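Local coordinates for PA14 domain-containing protein (Clostridium clariflavum, PDB 6QDI) that probably senses plant biomass outside the cell as the tandem, calcium-binding PA14 region of an RsgI-type anti-sigma factor, thought to recognise polysaccharides, at residues D7-I12 with K144-S149; L14-L19 with V178-W183; I273-E278 with S285-S290. One frame throughout, in Å; residues are numbered along the deposited sequence. Where two conformers were deposited one is given.

Contact 1. Residues D7-I12 with K144-S149. With CA (calcium ion), chain G.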
loop_
_atom_site.group_PDB
_atom_site.type_symbol
_atom_site.label_atom_id
_atom_site.label_comp_id
_atom_site.label_asym_id
_atom_site.label_seq_id
_atom_site.Cartn_x
_atom_site.Cartn_y
_atom_site.Cartn_z
ATOM N N ASP A 7 -6.834 8.660 0.621
ATOM C CA ASP A 7 -5.576 8.311 -0.013
ATOM C C ASP A 7 -5.614 6.803 -0.180
ATOM O O ASP A 7 -5.758 6.053 0.805
ATOM C CB ASP A 7 -4.413 8.778 0.844
ATOM C CG ASP A 7 -4.286 10.277 0.884
ATOM O OD1 ASP A 7 -4.532 10.957 -0.114
ATOM O OD2 ASP A 7 -3.945 10.774 1.980
ATOM N N TYR A 8 -5.465 6.383 -1.426
ATOM C CA TYR A 8 -5.593 5.004 -1.816
ATOM C C TYR A 8 -4.234 4.418 -2.151
ATOM O O TYR A 8 -3.485 4.976 -2.975
ATOM C CB TYR A 8 -6.542 4.885 -3.068
ATOM C CG TYR A 8 -7.991 5.195 -2.723
ATOM C CD1 TYR A 8 -8.419 6.498 -2.476
ATOM C CD2 TYR A 8 -8.907 4.173 -2.622
ATOM C CE1 TYR A 8 -9.719 6.777 -2.111
ATOM C CE2 TYR A 8 -10.223 4.421 -2.251
ATOM C CZ TYR A 8 -10.621 5.720 -1.984
ATOM O OH TYR A 8 -11.952 5.915 -1.632
ATOM N N PHE A 9 -3.957 3.267 -1.535
ATOM C CA PHE A 9 -2.657 2.613 -1.580
ATOM C C PHE A 9 -2.782 1.250 -2.226
ATOM O O PHE A 9 -3.771 0.530 -2.027
ATOM C CB PHE A 9 -2.104 2.455 -0.160
ATOM C CG PHE A 9 -1.875 3.783 0.529
ATOM C CD1 PHE A 9 -0.647 4.416 0.445
ATOM C CD2 PHE A 9 -2.855 4.373 1.310
ATOM C CE1 PHE A 9 -0.435 5.637 1.070
ATOM C CE2 PHE A 9 -2.638 5.596 1.932
ATOM C CZ PHE A 9 -1.420 6.198 1.806
ATOM N N ASP A 10 -1.748 0.866 -2.956
ATOM C CA ASP A 10 -1.751 -0.351 -3.752
ATOM C C ASP A 10 -1.453 -1.603 -2.943
ATOM O O ASP A 10 -1.496 -2.679 -3.497
ATOM C CB ASP A 10 -0.729 -0.263 -4.908
ATOM C CG ASP A 10 -1.318 -0.492 -6.307
ATOM O OD1 ASP A 10 -2.489 -0.640 -6.484
ATOM O OD2 ASP A 10 -0.540 -0.325 -7.315
ATOM N N ASN A 11 -1.104 -1.474 -1.671
ATOM C CA ASN A 11 -0.765 -2.607 -0.805
ATOM C C ASN A 11 -1.729 -2.684 0.374
ATOM O O ASN A 11 -2.521 -1.758 0.607
ATOM C CB ASN A 11 0.681 -2.431 -0.285
ATOM C CG ASN A 11 1.673 -2.483 -1.411
ATOM O OD1 ASN A 11 1.540 -3.286 -2.331
ATOM N ND2 ASN A 11 2.730 -1.699 -1.283
ATOM N N ILE A 12 -1.637 -3.740 1.176
ATOM C CA ILE A 12 -2.527 -3.903 2.351
ATOM C C ILE A 12 -2.176 -3.000 3.519
ATOM O O ILE A 12 -2.958 -2.923 4.460
ATOM C CB ILE A 12 -2.564 -5.352 2.864
ATOM C CG1 ILE A 12 -1.222 -5.838 3.405
ATOM C CG2 ILE A 12 -3.084 -6.294 1.770
ATOM C CD1 ILE A 12 -1.348 -6.990 4.367
ATOM N N LYS A 144 -1.789 15.246 1.325
ATOM C CA LYS A 144 -0.416 14.964 1.707
ATOM C C LYS A 144 0.336 14.554 0.453
ATOM O O LYS A 144 -0.155 13.724 -0.321
ATOM C CB LYS A 144 -0.349 13.808 2.734
ATOM C CG LYS A 144 1.071 13.403 3.103
ATOM C CD LYS A 144 1.198 12.350 4.186
ATOM C CE LYS A 144 2.682 12.111 4.458
ATOM N NZ LYS A 144 2.933 11.151 5.552
ATOM N N HIS A 145 1.562 15.064 0.295
ATOM C CA HIS A 145 2.378 14.745 -0.856
ATOM C C HIS A 145 3.057 13.392 -0.698
ATOM O O HIS A 145 3.626 13.100 0.374
ATOM C CB HIS A 145 3.406 15.862 -1.066
ATOM C CG HIS A 145 4.507 15.518 -2.006
ATOM N ND1 HIS A 145 4.304 15.412 -3.360
ATOM C CD2 HIS A 145 5.816 15.241 -1.790
ATOM C CE1 HIS A 145 5.445 15.101 -3.951
ATOM N NE2 HIS A 145 6.378 14.987 -3.020
ATOM N N TYR A 146 2.986 12.588 -1.763
ATOM C CA TYR A 146 3.671 11.332 -1.863
ATOM C C TYR A 146 4.505 11.437 -3.127
ATOM O O TYR A 146 4.149 12.120 -4.098
ATOM C CB TYR A 146 2.702 10.133 -1.942
ATOM C CG TYR A 146 1.947 9.883 -0.642
ATOM C CD1 TYR A 146 0.711 10.501 -0.371
ATOM C CD2 TYR A 146 2.475 9.078 0.339
ATOM C CE1 TYR A 146 0.052 10.265 0.862
ATOM C CE2 TYR A 146 1.842 8.878 1.536
ATOM C CZ TYR A 146 0.644 9.451 1.813
ATOM O OH TYR A 146 0.038 9.213 3.042
ATOM N N GLY A 147 5.620 10.765 -3.097
ATOM C CA GLY A 147 6.428 10.618 -4.289
ATOM C C GLY A 147 7.810 11.163 -4.110
ATOM O O GLY A 147 8.063 12.121 -3.399
ATOM N N SER A 148 8.714 10.538 -4.809
ATOM C CA SER A 148 10.106 10.873 -4.750
ATOM C C SER A 148 10.444 12.180 -5.469
ATOM O O SER A 148 9.896 12.494 -6.519
ATOM C CB SER A 148 10.907 9.776 -5.427
ATOM O OG SER A 148 12.281 10.058 -5.504
ATOM N N SER A 149 11.403 12.896 -4.896
ATOM C CA SER A 149 11.974 14.095 -5.488
ATOM C C SER A 149 13.062 13.808 -6.503
ATOM O O SER A 149 13.585 14.735 -7.121
ATOM C CB SER A 149 12.555 15.033 -4.405
ATOM O OG SER A 149 13.697 14.446 -3.815
HETATM CA CA CA G . -2.341 -4.711 -4.451
HETATM O O HOH W 1 -3.827 13.474 2.197
HETATM O O HOH W 2 -2.725 13.026 -1.040
HETATM O O HOH W 3 -2.375 9.847 3.893
HETATM O O HOH W 4 -3.608 -3.078 -5.627
HETATM O O HOH W 5 -0.259 -5.227 -3.246
HETATM O O HOH W 6 -0.600 -4.048 -6.091
#
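Phe-9 and Tyr-146 meet because both rings are set anti to their own carbonyl carbon, with chi1 at -62° and -69°; Phe-9 thereby leans off strand 4-9 toward the linker, and Tyr-146 turns back from the linker to receive it. The result is an offset edge-to-face (T-shaped) pair, its ring centroids 5.5 Å apart and its planes at 85°. Phe-9 supplies the edge: its CE1 lies beside Tyr-146 CE2 and CZ, and Phe-9 CZ is 3.9 Å from Tyr-146 CZ and 3.6 Å from Tyr-146 OH. Phe-17 stacks on Tyr-146 as well, so the tyrosine is held by two phenylalanines of the first PA14 domain.

Asp-7, two residues earlier on the strand, points at the linker segment but makes no direct bond to it. Its OD2 lies at the rim of the tyrosine ring, 4.2 Å from Tyr-146 CE1, and three waters connect the carboxylate to the Lys-144 backbone and the tyrosine hydroxyl. One donates to Asp-7 OD2 at 2.7 Å and accepts from the backbone N of Lys-144; a second donates both to Asp-7 OD1 and to Lys-144 O; a third, in the plane of the phenol ring, lies 2.6 Å from Asp-7 OD2 and 2.6 Å from Tyr-146 OH. Thr-20 hydrogen-bonds OD1 directly.

Beyond the strand, Asp-10 O binds a calcium ion at 2.4 Å in a site shared with Asp-42 and Ser-44, while Asp-10 OD1 and Asn-11 OD1 each accept from a calcium-bound water. The linker is thus held to the first domain by aromatic packing on Tyr-146 and a hydrated carboxylate, whose negative charge is probably eased by the three water donors and Thr-20.

Contact 2. Residues L14-L19 with V178-W183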
loop_
_atom_site.group_PDB
_atom_site.type_symbol
_atom_site.label_atom_id
_atom_site.label_comp_id
_atom_site.label_asym_id
_atom_site.label_seq_id
_atom_site.Cartn_x
_atom_site.Cartn_y
_atom_site.Cartn_z
ATOM N N LEU A 14 -1.000 0.439 3.710
ATOM C CA LEU A 14 -0.913 1.914 3.604
ATOM C C LEU A 14 0.440 2.331 3.044
ATOM O O LEU A 14 0.993 3.378 3.418
ATOM C CB LEU A 14 -1.268 2.594 4.922
ATOM C CG LEU A 14 -2.631 2.191 5.496
ATOM C CD1 LEU A 14 -2.700 2.581 6.962
ATOM C CD2 LEU A 14 -3.769 2.774 4.693
ATOM N N THR A 15 0.957 1.530 2.111
ATOM C CA THR A 15 2.142 1.857 1.360
ATOM C C THR A 15 1.832 1.778 -0.143
ATOM O O THR A 15 0.934 1.074 -0.587
ATOM C CB THR A 15 3.329 0.976 1.706
ATOM O OG1 THR A 15 3.120 -0.360 1.256
ATOM C CG2 THR A 15 3.680 1.046 3.165
ATOM N N ASN A 16 2.651 2.532 -0.888
ATOM C CA ASN A 16 2.581 2.649 -2.343
ATOM C C ASN A 16 1.325 3.394 -2.783
ATOM O O ASN A 16 0.368 2.828 -3.322
ATOM C CB ASN A 16 2.780 1.317 -3.062
ATOM C CG ASN A 16 3.200 1.526 -4.470
ATOM O OD1 ASN A 16 3.602 2.639 -4.853
ATOM N ND2 ASN A 16 3.221 0.469 -5.229
ATOM N N PHE A 17 1.323 4.690 -2.516
ATOM C CA PHE A 17 0.246 5.595 -2.865
ATOM C C PHE A 17 -0.005 5.646 -4.358
ATOM O O PHE A 17 0.949 5.784 -5.135
ATOM C CB PHE A 17 0.636 6.993 -2.363
ATOM C CG PHE A 17 -0.303 8.067 -2.814
ATOM C CD1 PHE A 17 -1.476 8.338 -2.129
ATOM C CD2 PHE A 17 -0.002 8.829 -3.917
ATOM C CE1 PHE A 17 -2.337 9.359 -2.549
ATOM C CE2 PHE A 17 -0.872 9.808 -4.371
ATOM C CZ PHE A 17 -2.015 10.095 -3.668
ATOM N N LYS A 18 -1.275 5.532 -4.744
ATOM C CA LYS A 18 -1.660 5.665 -6.126
ATOM C C LYS A 18 -2.670 6.751 -6.461
ATOM O O LYS A 18 -2.745 7.158 -7.629
ATOM C CB LYS A 18 -2.166 4.339 -6.682
ATOM C CG LYS A 18 -1.132 3.207 -6.638
ATOM C CD LYS A 18 0.084 3.447 -7.569
ATOM C CE LYS A 18 1.143 2.339 -7.486
ATOM N NZ LYS A 18 2.355 2.543 -8.358
ATOM N N LEU A 19 -3.455 7.226 -5.499
ATOM C CA LEU A 19 -4.563 8.140 -5.836
ATOM C C LEU A 19 -5.065 8.810 -4.604
ATOM O O LEU A 19 -5.224 8.161 -3.539
ATOM C CB LEU A 19 -5.720 7.371 -6.448
ATOM C CG LEU A 19 -6.985 8.138 -6.787
ATOM C CD1 LEU A 19 -6.759 9.050 -7.978
ATOM C CD2 LEU A 19 -8.109 7.153 -7.050
ATOM N N VAL A 178 7.381 0.748 -9.517
ATOM C CA VAL A 178 8.332 0.557 -8.445
ATOM C C VAL A 178 8.202 -0.851 -7.882
ATOM O O VAL A 178 7.202 -1.508 -8.143
ATOM C CB VAL A 178 8.173 1.590 -7.299
ATOM C CG1 VAL A 178 8.494 2.983 -7.739
ATOM C CG2 VAL A 178 6.801 1.508 -6.667
ATOM N N ILE A 179 9.200 -1.286 -7.128
ATOM C CA ILE A 179 9.102 -2.549 -6.430
ATOM C C ILE A 179 8.830 -2.224 -4.954
ATOM O O ILE A 179 9.734 -2.037 -4.165
ATOM C CB ILE A 179 10.333 -3.416 -6.609
ATOM C CG1 ILE A 179 10.827 -3.475 -8.051
ATOM C CG2 ILE A 179 10.068 -4.814 -6.010
ATOM C CD1 ILE A 179 9.784 -3.836 -9.054
ATOM N N ASP A 180 7.542 -2.152 -4.634
ATOM C CA ASP A 180 7.099 -1.776 -3.286
ATOM C C ASP A 180 5.787 -2.487 -3.038
ATOM O O ASP A 180 4.725 -1.881 -3.194
ATOM C CB ASP A 180 6.947 -0.265 -3.209
ATOM C CG ASP A 180 6.634 0.226 -1.831
ATOM O OD1 ASP A 180 6.869 -0.514 -0.871
ATOM O OD2 ASP A 180 6.199 1.388 -1.693
ATOM N N PHE A 181 5.855 -3.766 -2.702
ATOM C CA PHE A 181 4.682 -4.629 -2.675
ATOM C C PHE A 181 4.453 -5.264 -1.313
ATOM O O PHE A 181 5.380 -5.754 -0.663
ATOM C CB PHE A 181 4.854 -5.786 -3.665
ATOM C CG PHE A 181 4.739 -5.364 -5.109
ATOM C CD1 PHE A 181 3.508 -5.144 -5.668
ATOM C CD2 PHE A 181 5.868 -5.174 -5.879
ATOM C CE1 PHE A 181 3.384 -4.804 -6.984
ATOM C CE2 PHE A 181 5.748 -4.746 -7.192
ATOM C CZ PHE A 181 4.498 -4.577 -7.754
ATOM N N ASN A 182 3.181 -5.311 -0.906
ATOM C CA ASN A 182 2.749 -6.091 0.234
ATOM C C ASN A 182 1.341 -6.525 -0.090
ATOM O O ASN A 182 0.395 -5.737 0.018
ATOM C CB ASN A 182 2.857 -5.320 1.532
ATOM C CG ASN A 182 2.422 -6.160 2.729
ATOM O OD1 ASN A 182 1.918 -7.268 2.558
ATOM N ND2 ASN A 182 2.598 -5.628 3.917
ATOM N N TRP A 183 1.219 -7.764 -0.562
ATOM C CA TRP A 183 -0.045 -8.286 -1.033
ATOM C C TRP A 183 -0.848 -8.962 0.086
ATOM O O TRP A 183 -1.929 -9.473 -0.199
ATOM C CB TRP A 183 0.161 -9.320 -2.140
ATOM C CG TRP A 183 0.915 -8.853 -3.354
ATOM C CD1 TRP A 183 0.405 -8.170 -4.417
ATOM C CD2 TRP A 183 2.300 -9.105 -3.649
ATOM N NE1 TRP A 183 1.413 -7.926 -5.339
ATOM C CE2 TRP A 183 2.567 -8.515 -4.901
ATOM C CE3 TRP A 183 3.327 -9.793 -2.998
ATOM C CZ2 TRP A 183 3.830 -8.624 -5.533
ATOM C CZ3 TRP A 183 4.577 -9.838 -3.587
ATOM C CH2 TRP A 183 4.804 -9.272 -4.836
HETATM O O HOH W 7 2.176 -2.173 -4.865
HETATM O O HOH W 8 4.184 -0.076 -8.254
HETATM O O HOH W 9 6.341 3.290 -3.529
#
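Asn-16 and Asp-180 bring together the two PA14 domains, each a beta-sandwich: the turn leading into strand 17-23 of the first faces the start of strand 180-184 in the second. Strand 17-23 opens with a classic beta bulge, Lys-18 and Leu-19 together opposite Tyr-8. The packed part is small. The Asn-16 chain extends away from its own backbone N (chi1 -159°), which lays the amide alongside Asp-180 in the opposite sense, the amide and carboxylate planes 35° apart. Here Asn-16 CB lies 3.7 Å from Asp-180 OD2, and Val-178 CG2 comes 3.8 Å from Asn-16 OD1, adding a methyl group beside the amide.

The other part is wet. One water accepts from Asn-16 ND2 and lies within bonding distance of Asp-180 O; another accepts from both Asn-16 ND2 and Lys-18 NZ, with a weak bond to Val-178 O.

A salt bridge from OD1 to Arg-274 holds Asp-180 within the second domain. Direct bonds between the domains flank the hydrated patch: Arg-274 NH1 reaches Thr-15 OG1, itself hydrogen-bonded to Asp-13 OD1, while Asn-11 uses its amide to bond Asp-180 O and the backbone N of Asn-182. The remaining carboxylate oxygen, Asp-180 OD2, accepts a hydrogen bond from a third water at 2.6 Å, and that same water donates to Asn-16 OD1 at 3.1 Å.

Contact 3. Residues I273-E278 with S285-S290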
loop_
_atom_site.group_PDB
_atom_site.type_symbol
_atom_site.label_atom_id
_atom_site.label_comp_id
_atom_site.label_asym_id
_atom_site.label_seq_id
_atom_site.Cartn_x
_atom_site.Cartn_y
_atom_site.Cartn_z
ATOM N N ILE A 273 7.603 -7.595 -0.915
ATOM C CA ILE A 273 8.946 -7.374 -1.431
ATOM C C ILE A 273 9.091 -5.881 -1.708
ATOM O O ILE A 273 8.232 -5.274 -2.353
ATOM C CB ILE A 273 9.250 -8.242 -2.686
ATOM C CG1 ILE A 273 10.566 -7.929 -3.301
ATOM C CG2 ILE A 273 8.215 -8.091 -3.765
ATOM C CD1 ILE A 273 11.725 -8.603 -2.732
ATOM N N ARG A 274 10.202 -5.309 -1.260
ATOM C CA ARG A 274 10.539 -3.933 -1.550
ATOM C C ARG A 274 12.006 -3.863 -1.966
ATOM O O ARG A 274 12.882 -4.500 -1.368
ATOM C CB ARG A 274 10.336 -3.065 -0.333
ATOM C CG ARG A 274 9.019 -3.234 0.362
ATOM N NE ARG A 274 6.929 -3.736 1.339
ATOM C CZ ARG A 274 6.065 -2.889 1.866
ATOM N NH1 ARG A 274 5.591 -1.835 1.187
ATOM N NH2 ARG A 274 5.488 -3.157 3.056
ATOM N N LEU A 275 12.246 -3.042 -2.996
ATOM C CA LEU A 275 13.612 -2.685 -3.435
ATOM C C LEU A 275 13.851 -1.224 -3.049
ATOM O O LEU A 275 13.200 -0.317 -3.573
ATOM C CB LEU A 275 13.798 -2.897 -4.938
ATOM C CG LEU A 275 15.169 -2.514 -5.470
ATOM C CD1 LEU A 275 16.277 -3.393 -4.921
ATOM C CD2 LEU A 275 15.192 -2.531 -6.987
ATOM N N GLU A 276 14.807 -1.036 -2.134
ATOM C CA GLU A 276 15.169 0.286 -1.640
ATOM C C GLU A 276 16.639 0.563 -1.886
ATOM O O GLU A 276 17.433 -0.360 -2.168
ATOM C CB GLU A 276 14.893 0.362 -0.137
ATOM C CG GLU A 276 13.421 0.260 0.269
ATOM C CD GLU A 276 13.272 0.313 1.781
ATOM O OE1 GLU A 276 13.849 -0.565 2.442
ATOM O OE2 GLU A 276 12.704 1.294 2.304
ATOM N N TRP A 277 17.000 1.832 -1.741
ATOM C CA TRP A 277 18.390 2.230 -1.751
ATOM C C TRP A 277 18.644 3.337 -0.788
ATOM O O TRP A 277 17.748 4.036 -0.364
ATOM C CB TRP A 277 18.893 2.619 -3.142
ATOM C CG TRP A 277 18.224 3.735 -3.855
ATOM C CD1 TRP A 277 17.218 4.542 -3.440
ATOM C CD2 TRP A 277 18.536 4.163 -5.196
ATOM N NE1 TRP A 277 16.887 5.430 -4.427
ATOM C CE2 TRP A 277 17.692 5.210 -5.508
ATOM C CE3 TRP A 277 19.450 3.720 -6.163
ATOM C CZ2 TRP A 277 17.697 5.815 -6.771
ATOM C CZ3 TRP A 277 19.474 4.331 -7.405
ATOM C CH2 TRP A 277 18.604 5.348 -7.682
ATOM N N GLU A 278 19.925 3.509 -0.491
ATOM C CA GLU A 278 20.458 4.715 0.158
ATOM C C GLU A 278 21.606 5.166 -0.698
ATOM O O GLU A 278 22.330 4.363 -1.258
ATOM C CB GLU A 278 20.808 4.455 1.597
ATOM C CG GLU A 278 22.210 4.392 2.035
ATOM C CD GLU A 278 22.240 4.118 3.513
ATOM O OE1 GLU A 278 22.449 5.024 4.313
ATOM O OE2 GLU A 278 21.957 2.984 3.842
ATOM N N SER A 285 15.066 4.363 1.039
ATOM C CA SER A 285 13.776 4.654 0.417
ATOM C C SER A 285 13.611 3.793 -0.820
ATOM O O SER A 285 14.586 3.308 -1.378
ATOM C CB SER A 285 13.682 6.147 0.036
ATOM O OG SER A 285 14.795 6.561 -0.738
ATOM N N VAL A 286 12.365 3.595 -1.240
ATOM C CA VAL A 286 12.057 2.779 -2.412
ATOM C C VAL A 286 12.755 3.385 -3.607
ATOM O O VAL A 286 12.689 4.612 -3.848
ATOM C CB VAL A 286 10.517 2.768 -2.574
ATOM C CG1 VAL A 286 10.088 2.229 -3.916
ATOM C CG2 VAL A 286 9.858 2.001 -1.431
ATOM N N VAL A 287 13.406 2.531 -4.389
ATOM C CA VAL A 287 14.030 3.021 -5.615
ATOM C C VAL A 287 12.923 3.540 -6.534
ATOM O O VAL A 287 11.973 2.819 -6.815
ATOM C CB VAL A 287 14.845 1.913 -6.315
ATOM C CG1 VAL A 287 15.512 2.469 -7.575
ATOM C CG2 VAL A 287 15.903 1.357 -5.393
ATOM N N PRO A 288 12.991 4.788 -6.995
ATOM C CA PRO A 288 11.824 5.383 -7.623
ATOM C C PRO A 288 11.696 5.049 -9.107
ATOM O O PRO A 288 12.693 4.752 -9.783
ATOM C CB PRO A 288 12.074 6.890 -7.451
ATOM C CG PRO A 288 13.587 6.976 -7.558
ATOM C CD PRO A 288 14.094 5.754 -6.818
ATOM N N GLN A 289 10.478 5.174 -9.594
ATOM C CA GLN A 289 10.176 4.965 -10.996
ATOM C C GLN A 289 11.109 5.768 -11.903
ATOM O O GLN A 289 11.515 5.287 -12.956
ATOM C CB GLN A 289 8.718 5.339 -11.239
ATOM C CG GLN A 289 8.246 5.133 -12.671
ATOM C CD GLN A 289 6.791 5.468 -12.822
ATOM O OE1 GLN A 289 6.321 6.419 -12.209
ATOM N NE2 GLN A 289 6.075 4.731 -13.646
ATOM N N SER A 290 11.417 7.000 -11.498
ATOM C CA SER A 290 12.232 7.865 -12.315
ATOM C C SER A 290 13.595 7.301 -12.643
ATOM O O SER A 290 14.215 7.760 -13.606
ATOM C CB SER A 290 12.402 9.208 -11.586
ATOM O OG SER A 290 13.073 8.990 -10.366
HETATM O O HOH W 10 11.636 0.042 -6.322
HETATM O O HOH W 11 14.475 6.675 -3.367
#
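Leu-275 begins an antiparallel beta pairing in the second PA14 sandwich, where strand 271-279 bonds to the short strand 285-286 as the chain returns. Leu-275 O accepts from Val-287 N at 3.0 Å, a nearly straight bond with 168° at the hydrogen, and also accepts a hydrogen bond from a water and a CA-H contact from Val-286. Its side chain lies against Val-287, with Leu-275 CG 3.9 Å from Val-287 CG2.

Glu-276 and Val-286 form a non-hydrogen-bonded pair, their CA atoms 4.1 Å apart and their side chains diverging. The Glu-276 chain passes over the Ser-285 carbonyl, CB nearest its oxygen, before OE1 reaches a salt bridge with Arg-284.

Trp-277 and Ser-285 follow as the hydrogen-bonded pair: Trp-277 N gives to Ser-285 O, and Ser-285 N returns a more bent bond to Trp-277 O. A chi1 of 59° puts CG between the backbone N and the carbonyl carbon, and the indole comes back toward the second segment. Both Val-287 methyls lie over the indole, CG2 making a CH-pi contact with the five-membered ring, while Pro-288 CD sits by NE1 and CZ2. Tyr-214 also meets the indole. At its edge, an in-plane water accepts from Trp-277 NE1 at 2.9 Å and donates to Val-286 O and to Ser-285 OG, itself also hydrogen-bonded to Glu-283 O.

From the N terminus, strand 4-9 runs through the calcium-binding turn into strand 17-23, so the first segments of contacts 1 and 2 are sheet neighbours. Contact 1 closes a loop around nearly the whole first PA14 domain when the linker returns at 144-149. Contact 2 crosses it: it starts inside that loop and closes only in the second domain, at 178-183. Contact 3 follows in series as a short local closure near the C terminus. Strands 180-184 and 271-279 are paired, which puts the second half of contact 2 and the first half of contact 3 in one sheet, while Ser-148 packing on Pro-288 brings the linker of contact 1 against contact 3.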